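Myosin-I heavy chain (Dictyostelium discoideum, PDB 5EJY) is a class VII unconventional myosin, an actin-based motor with ATPase activity involved in early steps of phagocytosis and in adhesion, represented here by its first MyTH4-FERM tail module (MF1). Local coordinates at residues A[195-203]-A[213-221]. Numbering follows the deposited sequence.
Sequences IKENRPIFV and KGLHIDSAT
Phe-202 and His-216 face each other as a non-hydrogen-bonded antiparallel pair, and their rings touch obliquely, with planes at 47°. Phe-202 CD1 lies over one face of the imidazole, offset toward the rim and 3.4 Å from His-216 NE2. With CG anti to the backbone N (chi1 -175°), the phenyl reaches across the neighbouring strand, where CZ comes to 3.5 Å from Gly-214 CA. Pro-200 CB meets the edge of the imidazole near its plane and packs against His-216 CB.

The two flanking pairs carry the backbone bonds. Val-203 and Leu-215 exchange two nearly straight ones. Ile-217 N to Ile-201 O is almost straight as well, whereas the return bond, Ile-201 N to Ile-217 O, is bent to 148°. On the face opposite the rings, Val-203 CG1 touches Ile-217 CD1 at 4.0 Å, the two side chains crossing at about a right angle; Leu-268 of helix 264-277 covers Ile-201 and Val-203.

Past Ile-217 the chain enters a type I turn, Asp-218 to Thr-221, in which Asp-218 N donates to Thr-221 OG1 (3.0 Å). Asp-218 also forms a salt bridge with Arg-176, and Ser-219 OG, 3.7 Å from Ile-195 CD1, is hydrogen-bonded to Glu-191. A Schellman motif with Asn-198 at C-prime ends helix 189-196 and leads into strand 201-207.

This hairpin opens the ubiquitin-like lobe of the FERM domain. Buried Ile-201, Val-203, Leu-215 and Ile-217 turn its apolar face to helices 223-233 and 264-277, whereas Phe-202 and His-216 are exposed. The salt bridge and hydrogen bond of the following turn join the lobe to MyTH4 helices 161-180 and 189-196, probably restraining how the two domains sit together.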
loop_
_atom_site.group_PDB
_atom_site.type_symbol
_atom_site.label_atom_id
_atom_site.label_comp_id
_atom_site.label_asym_id
_atom_site.label_seq_id
_atom_site.Cartn_x
_atom_site.Cartn_y
_atom_site.Cartn_z
ATOM N N ILE A 195 -12.955 11.230 -2.723
ATOM C CA ILE A 195 -13.402 11.191 -4.109
ATOM C C ILE A 195 -14.637 12.066 -4.284
ATOM O O ILE A 195 -14.709 12.871 -5.214
ATOM C CB ILE A 195 -13.748 9.752 -4.554
ATOM C CG1 ILE A 195 -12.485 8.883 -4.559
ATOM C CG2 ILE A 195 -14.394 9.762 -5.943
ATOM C CD1 ILE A 195 -12.769 7.397 -4.703
ATOM N N LYS A 196 -15.605 11.898 -3.385
ATOM C CA LYS A 196 -16.857 12.653 -3.454
ATOM C C LYS A 196 -16.563 14.137 -3.567
ATOM O O LYS A 196 -17.134 14.829 -4.420
ATOM C CB LYS A 196 -17.739 12.372 -2.227
ATOM C CG LYS A 196 -19.020 13.224 -2.144
ATOM C CD LYS A 196 -20.010 12.673 -1.114
ATOM C CE LYS A 196 -20.820 13.768 -0.429
ATOM N NZ LYS A 196 -21.177 14.915 -1.316
ATOM N N GLU A 197 -15.654 14.620 -2.720
ATOM C CA GLU A 197 -15.330 16.046 -2.676
ATOM C C GLU A 197 -14.222 16.450 -3.635
ATOM O O GLU A 197 -13.715 17.567 -3.556
ATOM C CB GLU A 197 -14.942 16.479 -1.264
ATOM C CG GLU A 197 -15.905 16.055 -0.175
ATOM C CD GLU A 197 -15.557 16.688 1.167
ATOM O OE1 GLU A 197 -15.642 15.994 2.204
ATOM O OE2 GLU A 197 -15.189 17.885 1.182
ATOM N N ASN A 198 -13.847 15.552 -4.538
ATOM C CA ASN A 198 -12.852 15.867 -5.555
ATOM C C ASN A 198 -11.519 16.341 -4.964
ATOM O O ASN A 198 -10.914 17.298 -5.454
ATOM C CB ASN A 198 -13.411 16.911 -6.544
ATOM C CG ASN A 198 -14.535 16.344 -7.416
ATOM O OD1 ASN A 198 -14.393 15.272 -7.997
ATOM N ND2 ASN A 198 -15.661 17.051 -7.487
ATOM N N ARG A 199 -11.069 15.676 -3.906
ATOM C CA ARG A 199 -9.780 16.000 -3.306
ATOM C C ARG A 199 -8.925 14.739 -3.148
ATOM O O ARG A 199 -9.427 13.638 -3.305
ATOM C CB ARG A 199 -9.974 16.683 -1.962
ATOM C CG ARG A 199 -10.611 15.804 -0.912
ATOM C CD ARG A 199 -10.553 16.476 0.451
ATOM N NE ARG A 199 -10.758 15.512 1.531
ATOM C CZ ARG A 199 -11.929 15.305 2.122
ATOM N NH1 ARG A 199 -12.989 16.005 1.738
ATOM N NH2 ARG A 199 -12.041 14.407 3.093
ATOM N N PRO A 200 -7.628 14.910 -2.856
ATOM C CA PRO A 200 -6.713 13.789 -2.601
ATOM C C PRO A 200 -7.033 13.070 -1.303
ATOM O O PRO A 200 -7.680 13.644 -0.426
ATOM C CB PRO A 200 -5.343 14.472 -2.476
ATOM C CG PRO A 200 -5.512 15.819 -3.131
ATOM C CD PRO A 200 -6.925 16.206 -2.852
ATOM N N ILE A 201 -6.604 11.815 -1.185
ATOM C CA ILE A 201 -6.671 11.113 0.081
ATOM C C ILE A 201 -5.392 11.482 0.823
ATOM O O ILE A 201 -4.313 11.451 0.234
ATOM C CB ILE A 201 -6.722 9.570 -0.116
ATOM C CG1 ILE A 201 -8.035 9.152 -0.788
ATOM C CG2 ILE A 201 -6.607 8.860 1.214
ATOM C CD1 ILE A 201 -8.066 9.372 -2.294
ATOM N N PHE A 202 -5.514 11.870 2.090
ATOM C CA PHE A 202 -4.340 12.143 2.914
ATOM C C PHE A 202 -3.960 10.898 3.722
ATOM O O PHE A 202 -4.790 10.344 4.446
ATOM C CB PHE A 202 -4.594 13.331 3.860
ATOM C CG PHE A 202 -3.384 13.727 4.657
ATOM C CD1 PHE A 202 -2.288 14.302 4.031
ATOM C CD2 PHE A 202 -3.335 13.510 6.028
ATOM C CE1 PHE A 202 -1.165 14.667 4.759
ATOM C CE2 PHE A 202 -2.221 13.871 6.758
ATOM C CZ PHE A 202 -1.134 14.445 6.126
ATOM N N VAL A 203 -2.726 10.427 3.563
ATOM C CA VAL A 203 -2.249 9.300 4.364
ATOM C C VAL A 203 -1.037 9.705 5.175
ATOM O O VAL A 203 -0.248 10.537 4.749
ATOM C CB VAL A 203 -1.885 8.043 3.521
ATOM C CG1 VAL A 203 -3.114 7.492 2.828
ATOM C CG2 VAL A 203 -0.782 8.354 2.511
ATOM N N LYS A 213 5.110 11.449 8.505
ATOM C CA LYS A 213 5.116 12.160 7.229
ATOM C C LYS A 213 3.732 12.105 6.580
ATOM O O LYS A 213 3.056 11.098 6.652
ATOM C CB LYS A 213 6.121 11.535 6.267
ATOM C CG LYS A 213 7.464 11.183 6.873
ATOM C CD LYS A 213 8.150 12.371 7.477
ATOM C CE LYS A 213 9.531 11.959 7.982
ATOM N NZ LYS A 213 10.274 13.095 8.599
ATOM N N GLY A 214 3.300 13.191 5.956
ATOM C CA GLY A 214 2.013 13.185 5.282
ATOM C C GLY A 214 2.188 13.094 3.776
ATOM O O GLY A 214 3.116 13.674 3.242
ATOM N N LEU A 215 1.321 12.344 3.098
ATOM C CA LEU A 215 1.276 12.362 1.639
ATOM C C LEU A 215 -0.153 12.565 1.152
ATOM O O LEU A 215 -1.103 12.026 1.726
ATOM C CB LEU A 215 1.819 11.061 1.043
ATOM C CG LEU A 215 3.285 10.656 1.213
ATOM C CD1 LEU A 215 3.510 9.252 0.611
ATOM C CD2 LEU A 215 4.235 11.689 0.582
ATOM N N HIS A 216 -0.302 13.345 0.092
ATOM C CA HIS A 216 -1.585 13.461 -0.583
ATOM C C HIS A 216 -1.554 12.577 -1.817
ATOM O O HIS A 216 -0.719 12.766 -2.708
ATOM C CB HIS A 216 -1.890 14.919 -0.951
ATOM C CG HIS A 216 -2.179 15.782 0.238
ATOM N ND1 HIS A 216 -1.193 16.457 0.924
ATOM C CD2 HIS A 216 -3.337 16.047 0.886
ATOM C CE1 HIS A 216 -1.734 17.113 1.936
ATOM N NE2 HIS A 216 -3.034 16.879 1.936
ATOM N N ILE A 217 -2.456 11.601 -1.860
ATOM C CA ILE A 217 -2.472 10.639 -2.955
ATOM C C ILE A 217 -3.842 10.539 -3.623
ATOM O O ILE A 217 -4.827 11.141 -3.164
ATOM C CB ILE A 217 -2.046 9.208 -2.467
ATOM C CG1 ILE A 217 -3.082 8.610 -1.511
ATOM C CG2 ILE A 217 -0.684 9.255 -1.766
ATOM C CD1 ILE A 217 -2.747 7.149 -1.092
ATOM N N ASP A 218 -3.904 9.777 -4.711
ATOM C CA ASP A 218 -5.192 9.460 -5.314
ATOM C C ASP A 218 -5.440 7.963 -5.356
ATOM O O ASP A 218 -4.590 7.162 -4.907
ATOM C CB ASP A 218 -5.412 10.166 -6.678
ATOM C CG ASP A 218 -4.553 9.607 -7.808
ATOM O OD1 ASP A 218 -4.004 8.491 -7.706
ATOM O OD2 ASP A 218 -4.437 10.306 -8.846
ATOM N N SER A 219 -6.614 7.577 -5.854
ATOM C CA SER A 219 -7.005 6.162 -5.831
ATOM C C SER A 219 -6.017 5.242 -6.542
ATOM O O SER A 219 -5.904 4.060 -6.194
ATOM C CB SER A 219 -8.386 5.996 -6.478
ATOM O OG SER A 219 -9.332 6.795 -5.788
ATOM N N ALA A 220 -5.325 5.772 -7.545
ATOM C CA ALA A 220 -4.421 4.965 -8.379
ATOM C C ALA A 220 -2.965 5.002 -7.919
ATOM O O ALA A 220 -2.109 4.371 -8.535
ATOM C CB ALA A 220 -4.503 5.412 -9.826
ATOM N N THR A 221 -2.685 5.719 -6.837
ATOM C CA THR A 221 -1.305 5.905 -6.379
ATOM C C THR A 221 -0.669 4.591 -5.924
ATOM O O THR A 221 -1.226 3.877 -5.091
ATOM C CB THR A 221 -1.219 6.949 -5.249
ATOM O OG1 THR A 221 -1.570 8.233 -5.780
ATOM C CG2 THR A 221 0.216 7.016 -4.680
#